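Local coordinates for protein phosphonate monoester hydrolase (Ruegeria pomeroyi, PDB 4UPK) that is a hydrolase of the sulfatase family, in the alkaline phosphatase clan of enzymes, at residues Pro170-His174 with Asp211-Phe216; Val188-Arg192 with Gly203-Tyr207. All coordinates share one frame; numbering follows the deposited sequence.

Contact 1: residues Pro170-His174 with Asp211-Phe216; sequences PWQSH and DSDTAF
D213 lies over one face of the W171 indole, and F216 CB packs obliquely against W171 CD1 from the same side; this is the tight part of the contact. The CB of D213 sits almost exactly over the six-membered ring of W171, 3.7 Å from its centroid. At the rim of the same indole, W171 NE1 donates to the backbone O of D211 at 2.8 Å; the bond is nearly straight (171°) and the acceptor lies in the ring plane, which helps fix the rotation of the side chain. F216, its CG anti to the backbone N (chi1 177°), reaches back to helix 169-177. One face of the F216 ring receives the CA of W171, 3.9 Å from the ring centroid, while F216 CZ meets P170 CB at 3.7 Å. H174 lays its imidazole obliquely on F216, the planes 39° apart.

Beyond H174 the fit is looser. D211 OD1 approaches H174 CE1 to 3.1 Å, and a water binds OD1 at 2.8 Å but reaches H174 NE2 only weakly. H174 ND1 is buried without a polar partner. D211 OD2 is bonded to Y180 OH, and D213 OD2 forms a salt bridge with R241. S212, also bonded to E319, accepts from A215 N through its OG. The result is an aromatic cluster of W171, H174 and F216 joining helix 169-177 to the N-capped start of helix 213-224.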
ATOM      1  N   PRO A 170      28.947 -12.053 -10.458  1.00 17.40           N
ATOM      2  CA  PRO A 170      29.163 -12.819 -11.702  1.00 16.20           C
ATOM      3  C   PRO A 170      30.588 -12.647 -12.262  1.00 16.63           C
ATOM      4  O   PRO A 170      31.210 -13.641 -12.612  1.00 14.42           O
ATOM      5  CB  PRO A 170      28.109 -12.227 -12.661  1.00 18.14           C
ATOM      6  CG  PRO A 170      27.023 -11.724 -11.759  1.00 22.23           C
ATOM      7  CD  PRO A 170      27.779 -11.151 -10.602  1.00 18.22           C
ATOM      8  N   TRP A 171      31.112 -11.396 -12.325  1.00 13.82           N
ATOM      9  CA  TRP A 171      32.468 -11.118 -12.814  1.00 13.33           C
ATOM     10  C   TRP A 171      33.542 -11.691 -11.890  1.00 18.31           C
ATOM     11  O   TRP A 171      34.501 -12.276 -12.386  1.00 19.70           O
ATOM     12  CB  TRP A 171      32.705  -9.623 -13.107  1.00 12.11           C
ATOM     13  CG  TRP A 171      34.069  -9.329 -13.678  1.00 13.08           C
ATOM     14  CD1 TRP A 171      34.653  -9.935 -14.758  1.00 15.80           C
ATOM     15  CD2 TRP A 171      35.053  -8.425 -13.147  1.00 12.60           C
ATOM     16  NE1 TRP A 171      35.908  -9.428 -14.964  1.00 14.69           N
ATOM     17  CE2 TRP A 171      36.190  -8.511 -13.980  1.00 15.49           C
ATOM     18  CE3 TRP A 171      35.079  -7.535 -12.051  1.00 13.69           C
ATOM     19  CZ2 TRP A 171      37.334  -7.734 -13.769  1.00 14.65           C
ATOM     20  CZ3 TRP A 171      36.218  -6.761 -11.845  1.00 14.47           C
ATOM     21  CH2 TRP A 171      37.321  -6.853 -12.708  1.00 14.81           C
ATOM     22  N   GLN A 172      33.358 -11.586 -10.558  1.00 14.56           N
ATOM     23  CA  GLN A 172      34.293 -12.153  -9.567  1.00 13.94           C
ATOM     24  C   GLN A 172      34.362 -13.649  -9.691  1.00 19.88           C
ATOM     25  O   GLN A 172      35.446 -14.216  -9.525  1.00 21.62           O
ATOM     26  CB  GLN A 172      33.921 -11.773  -8.122  1.00 15.08           C
ATOM     27  CG  GLN A 172      34.256 -10.319  -7.719  1.00 10.79           C
ATOM     28  CD  GLN A 172      34.342 -10.213  -6.212  1.00 16.70           C
ATOM     29  OE1 GLN A 172      35.191 -10.842  -5.565  1.00 14.90           O
ATOM     30  NE2 GLN A 172      33.519  -9.365  -5.622  1.00  9.68           N
ATOM     31  N   SER A 173      33.212 -14.304  -9.975  1.00 15.99           N
ATOM     32  CA  SER A 173      33.142 -15.765 -10.140  1.00 15.05           C
ATOM     33  C   SER A 173      33.782 -16.200 -11.470  1.00 17.36           C
ATOM     34  O   SER A 173      34.491 -17.191 -11.492  1.00 18.66           O
ATOM     35  CB  SER A 173      31.707 -16.256 -10.014  1.00 17.06           C
ATOM     36  OG  SER A 173      31.187 -15.900  -8.746  1.00 19.56           O
ATOM     37  N   HIS A 174      33.614 -15.410 -12.540  1.00 14.40           N
ATOM     38  CA  HIS A 174      34.254 -15.616 -13.846  1.00 15.17           C
ATOM     39  C   HIS A 174      35.789 -15.651 -13.638  1.00 19.23           C
ATOM     40  O   HIS A 174      36.454 -16.571 -14.107  1.00 18.28           O
ATOM     41  CB  HIS A 174      33.850 -14.485 -14.828  1.00 16.33           C
ATOM     42  CG  HIS A 174      34.476 -14.616 -16.191  1.00 19.71           C
ATOM     43  ND1 HIS A 174      35.441 -13.727 -16.635  1.00 21.06           N
ATOM     44  CD2 HIS A 174      34.296 -15.565 -17.137  1.00 20.32           C
ATOM     45  CE1 HIS A 174      35.769 -14.134 -17.848  1.00 19.95           C
ATOM     46  NE2 HIS A 174      35.127 -15.249 -18.177  1.00 20.10           N
ATOM     47  N   ASP A 211      39.022 -11.086 -20.230  1.00 13.75           N
ATOM     48  CA  ASP A 211      38.474 -11.404 -18.911  1.00 13.07           C
ATOM     49  C   ASP A 211      38.130 -10.157 -18.067  1.00 18.58           C
ATOM     50  O   ASP A 211      37.808 -10.278 -16.881  1.00 18.27           O
ATOM     51  CB  ASP A 211      39.423 -12.354 -18.158  1.00 13.30           C
ATOM     52  CG  ASP A 211      39.544 -13.706 -18.823  1.00 26.66           C
ATOM     53  OD1 ASP A 211      38.517 -14.223 -19.308  1.00 30.05           O
ATOM     54  OD2 ASP A 211      40.650 -14.255 -18.840  1.00 33.02           O
ATOM     55  N   SER A 212      38.210  -8.968 -18.688  1.00 16.38           N
ATOM     56  CA  SER A 212      37.967  -7.683 -18.031  1.00 16.25           C
ATOM     57  C   SER A 212      36.501  -7.461 -17.678  1.00 17.24           C
ATOM     58  O   SER A 212      35.627  -8.133 -18.212  1.00 17.05           O
ATOM     59  CB  SER A 212      38.498  -6.532 -18.885  1.00 19.03           C
ATOM     60  OG  SER A 212      37.540  -6.068 -19.827  1.00 20.33           O
ATOM     61  N   ASP A 213      36.253  -6.511 -16.778  1.00 12.36           N
ATOM     62  CA  ASP A 213      34.919  -6.083 -16.353  1.00 11.34           C
ATOM     63  C   ASP A 213      34.077  -5.594 -17.540  1.00 16.29           C
ATOM     64  O   ASP A 213      32.932  -6.031 -17.672  1.00 16.04           O
ATOM     65  CB  ASP A 213      35.014  -5.030 -15.227  1.00 12.21           C
ATOM     66  CG  ASP A 213      36.025  -3.901 -15.384  1.00 21.43           C
ATOM     67  OD1 ASP A 213      36.750  -3.868 -16.430  1.00 20.62           O
ATOM     68  OD2 ASP A 213      36.091  -3.045 -14.476  1.00 24.03           O
ATOM     69  N   THR A 214      34.681  -4.757 -18.452  1.00 12.60           N
ATOM     70  CA  THR A 214      34.076  -4.250 -19.696  1.00 11.40           C
ATOM     71  C   THR A 214      33.684  -5.385 -20.638  1.00 14.67           C
ATOM     72  O   THR A 214      32.549  -5.400 -21.110  1.00 15.27           O
ATOM     73  CB  THR A 214      35.013  -3.232 -20.380  1.00 17.10           C
ATOM     74  OG1 THR A 214      35.292  -2.163 -19.467  1.00 18.46           O
ATOM     75  CG2 THR A 214      34.445  -2.685 -21.701  1.00 13.06           C
ATOM     76  N   ALA A 215      34.639  -6.312 -20.935  1.00 11.77           N
ATOM     77  CA  ALA A 215      34.465  -7.464 -21.833  1.00 11.20           C
ATOM     78  C   ALA A 215      33.394  -8.412 -21.300  1.00 14.03           C
ATOM     79  O   ALA A 215      32.513  -8.834 -22.048  1.00 14.13           O
ATOM     80  CB  ALA A 215      35.785  -8.215 -22.002  1.00 11.82           C
ATOM     81  N   PHE A 216      33.481  -8.738 -20.005  1.00 10.03           N
ATOM     82  CA  PHE A 216      32.554  -9.635 -19.321  1.00  8.82           C
ATOM     83  C   PHE A 216      31.106  -9.154 -19.401  1.00 14.27           C
ATOM     84  O   PHE A 216      30.230  -9.974 -19.711  1.00 16.24           O
ATOM     85  CB  PHE A 216      33.011  -9.908 -17.871  1.00  8.98           C
ATOM     86  CG  PHE A 216      32.054 -10.760 -17.086  1.00 10.12           C
ATOM     87  CD1 PHE A 216      32.091 -12.147 -17.189  1.00 12.19           C
ATOM     88  CD2 PHE A 216      31.053 -10.175 -16.309  1.00 10.10           C
ATOM     89  CE1 PHE A 216      31.154 -12.941 -16.513  1.00 12.13           C
ATOM     90  CE2 PHE A 216      30.116 -10.967 -15.640  1.00 12.59           C
ATOM     91  CZ  PHE A 216      30.182 -12.345 -15.730  1.00  9.59           C
TER
HETATM   92  O   HOH W   1      36.569 -14.843 -21.189  1.00 33.29           O

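Contact 2: residues Val188-Arg192 with Gly203-Tyr207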
ATOM      1  N   VAL A 188      42.151  -7.451  -7.232  1.00 18.71           N
ATOM      2  CA  VAL A 188      41.790  -7.497  -8.660  1.00 18.24           C
ATOM      3  C   VAL A 188      42.157  -6.156  -9.388  1.00 19.59           C
ATOM      4  O   VAL A 188      42.534  -6.168 -10.548  1.00 18.25           O
ATOM      5  CB  VAL A 188      40.257  -7.831  -8.754  1.00 22.07           C
ATOM      6  CG1 VAL A 188      39.675  -7.566 -10.138  1.00 22.54           C
ATOM      7  CG2 VAL A 188      39.957  -9.252  -8.300  1.00 21.22           C
ATOM      8  N   TYR A 189      42.068  -5.026  -8.677  1.00 15.97           N
ATOM      9  CA  TYR A 189      42.288  -3.666  -9.194  1.00 14.91           C
ATOM     10  C   TYR A 189      43.719  -3.134  -9.085  1.00 14.96           C
ATOM     11  O   TYR A 189      43.997  -2.017  -9.540  1.00 12.40           O
ATOM     12  CB  TYR A 189      41.290  -2.703  -8.522  1.00 15.31           C
ATOM     13  CG  TYR A 189      39.855  -3.042  -8.829  1.00 17.86           C
ATOM     14  CD1 TYR A 189      39.316  -2.795 -10.090  1.00 20.84           C
ATOM     15  CD2 TYR A 189      39.044  -3.661  -7.880  1.00 18.46           C
ATOM     16  CE1 TYR A 189      37.996  -3.121 -10.389  1.00 21.97           C
ATOM     17  CE2 TYR A 189      37.717  -3.991  -8.167  1.00 18.62           C
ATOM     18  CZ  TYR A 189      37.197  -3.710  -9.423  1.00 25.94           C
ATOM     19  OH  TYR A 189      35.895  -3.998  -9.738  1.00 27.40           O
ATOM     20  N   VAL A 190      44.613  -3.925  -8.460  1.00 12.10           N
ATOM     21  CA  VAL A 190      46.022  -3.571  -8.269  1.00 11.65           C
ATOM     22  C   VAL A 190      46.772  -3.808  -9.604  1.00 15.33           C
ATOM     23  O   VAL A 190      46.723  -4.926 -10.127  1.00 14.01           O
ATOM     24  CB  VAL A 190      46.666  -4.330  -7.066  1.00 14.80           C
ATOM     25  CG1 VAL A 190      48.143  -3.982  -6.906  1.00 14.44           C
ATOM     26  CG2 VAL A 190      45.910  -4.053  -5.764  1.00 14.09           C
ATOM     27  N   PRO A 191      47.420  -2.765 -10.183  1.00 12.59           N
ATOM     28  CA  PRO A 191      48.171  -2.960 -11.429  1.00 13.85           C
ATOM     29  C   PRO A 191      49.366  -3.886 -11.208  1.00 19.88           C
ATOM     30  O   PRO A 191      49.993  -3.857 -10.138  1.00 20.70           O
ATOM     31  CB  PRO A 191      48.640  -1.540 -11.788  1.00 15.35           C
ATOM     32  CG  PRO A 191      47.785  -0.612 -10.980  1.00 19.00           C
ATOM     33  CD  PRO A 191      47.549  -1.373  -9.713  1.00 15.41           C
ATOM     34  N   ARG A 192      49.646  -4.738 -12.189  1.00 16.16           N
ATOM     35  CA  ARG A 192      50.762  -5.685 -12.131  1.00 17.07           C
ATOM     36  C   ARG A 192      52.073  -4.929 -11.887  1.00 19.63           C
ATOM     37  O   ARG A 192      52.405  -4.014 -12.645  1.00 17.15           O
ATOM     38  CB  ARG A 192      50.856  -6.481 -13.438  1.00 18.96           C
ATOM     39  CG  ARG A 192      51.635  -7.783 -13.367  1.00 32.57           C
ATOM     40  CD  ARG A 192      51.465  -8.569 -14.667  1.00 57.73           C
ATOM     41  NE  ARG A 192      50.065  -8.937 -14.959  1.00 67.10           N
ATOM     42  CZ  ARG A 192      49.656  -9.509 -16.092  1.00 78.01           C
ATOM     43  NH1 ARG A 192      50.523  -9.779 -17.062  1.00 66.75           N
ATOM     44  NH2 ARG A 192      48.377  -9.814 -16.262  1.00 55.60           N
ATOM     45  N   GLY A 203      50.835  -0.280 -14.705  1.00 13.87           N
ATOM     46  CA  GLY A 203      51.060  -1.711 -14.846  1.00 12.33           C
ATOM     47  C   GLY A 203      49.797  -2.357 -15.398  1.00 17.19           C
ATOM     48  O   GLY A 203      48.688  -1.873 -15.139  1.00 15.23           O
ATOM     49  N   PRO A 204      49.918  -3.395 -16.241  1.00 17.94           N
ATOM     50  CA  PRO A 204      48.697  -4.041 -16.778  1.00 19.14           C
ATOM     51  C   PRO A 204      47.820  -4.669 -15.675  1.00 24.82           C
ATOM     52  O   PRO A 204      48.328  -5.047 -14.626  1.00 25.35           O
ATOM     53  CB  PRO A 204      49.248  -5.098 -17.745  1.00 20.97           C
ATOM     54  CG  PRO A 204      50.611  -5.403 -17.241  1.00 24.96           C
ATOM     55  CD  PRO A 204      51.143  -4.103 -16.672  1.00 20.50           C
ATOM     56  N   ALA A 205      46.513  -4.754 -15.886  1.00 21.24           N
ATOM     57  CA  ALA A 205      45.625  -5.372 -14.900  1.00 20.30           C
ATOM     58  C   ALA A 205      45.947  -6.871 -14.747  1.00 23.89           C
ATOM     59  O   ALA A 205      46.504  -7.470 -15.667  1.00 23.20           O
ATOM     60  CB  ALA A 205      44.172  -5.176 -15.305  1.00 20.29           C
ATOM     61  N   MET A 206      45.629  -7.448 -13.572  1.00 21.60           N
ATOM     62  CA  MET A 206      45.801  -8.867 -13.193  1.00 21.43           C
ATOM     63  C   MET A 206      45.127  -9.782 -14.240  1.00 21.44           C
ATOM     64  O   MET A 206      45.645 -10.845 -14.576  1.00 19.46           O
ATOM     65  CB  MET A 206      45.185  -9.101 -11.780  1.00 24.45           C
ATOM     66  CG  MET A 206      44.941 -10.586 -11.393  1.00 29.21           C
ATOM     67  SD  MET A 206      43.509 -10.862 -10.272  1.00 33.94           S
ATOM     68  CE  MET A 206      42.167 -10.744 -11.441  1.00 30.36           C
ATOM     69  N   TYR A 207      43.964  -9.345 -14.743  1.00 18.01           N
ATOM     70  CA  TYR A 207      43.148 -10.054 -15.730  1.00 17.06           C
ATOM     71  C   TYR A 207      43.492  -9.643 -17.166  1.00 20.09           C
ATOM     72  O   TYR A 207      43.841  -8.484 -17.423  1.00 19.44           O
ATOM     73  CB  TYR A 207      41.636  -9.849 -15.435  1.00 16.93           C
ATOM     74  CG  TYR A 207      41.273  -8.415 -15.108  1.00 19.15           C
ATOM     75  CD1 TYR A 207      40.991  -7.495 -16.119  1.00 21.41           C
ATOM     76  CD2 TYR A 207      41.223  -7.969 -13.787  1.00 19.24           C
ATOM     77  CE1 TYR A 207      40.670  -6.168 -15.823  1.00 22.78           C
ATOM     78  CE2 TYR A 207      40.942  -6.637 -13.483  1.00 19.85           C
ATOM     79  CZ  TYR A 207      40.655  -5.742 -14.502  1.00 28.26           C
ATOM     80  OH  TYR A 207      40.356  -4.438 -14.192  1.00 30.35           O
TER
HETATM   81  O   HOH W   2      44.705  -5.574 -11.852  1.00 10.88           O
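R192 and P204 make the direct backbone link between these two loop segments: R192 N donates to P204 O at 2.8 Å. The R192 side chain crosses the other segment, at about a right angle to the P204 side chain. It leaves the backbone extended (chi1 -160°) and turns at chi3, which brings the guanidinium to the carbonyls of A205 and M206. R192 NH2 makes a weak, bent hydrogen bond to M206 O at 3.4 Å, the acceptor lying near the guanidinium plane, and stands 3.1 Å from A205 O. P204 CG lies over one face of the guanidinium, offset toward its rim. P191 CB rests against G203 O at 3.4 Å.

At the other end a single water ties the backbones together. It donates to V188 O at 2.6 Å and V190 O at 2.7 Å and accepts from M206 N at 2.7 Å. V188 divides its two methyls there: CG1 packs on Y207 CE2 at 3.7 Å, and CG2 meets M206 CE.

Further out, L175 of helix 169-177 touches both V188 and Y207, and F182 adds to the packing round V188. A205 is also hydrogen-bonded through its backbone to A248, while R192 lies exposed. This is an irregular loop-on-loop pairing bridged by water, within the long connection from helix 169-177 to helix 213-224 of this sulfatase-family chain.

How the contacts relate
Contact 2 falls, in sequence, between the two segments of contact 1, so the pairing of helix segment 170-174 with 211-216, where helix 213-224 begins, brackets the loop pairing of 188-192 with 203-207. Their centres are 14 Å apart, yet they touch directly, largely through the far end of the W171 indole. W171 CH2 packs on V188 CG1 at 3.6 Å and on Y207 CE2 at 3.7 Å, the W171 and Y207 rings meeting edge-to-face, while W171 CZ3 lies 3.5 Å from Y189 OH. S212 CA adds a contact with Y207 CD1 at 3.6 Å. R241 links them again, bridging to D213 in contact 1 and touching Y189 and Y207 in contact 2.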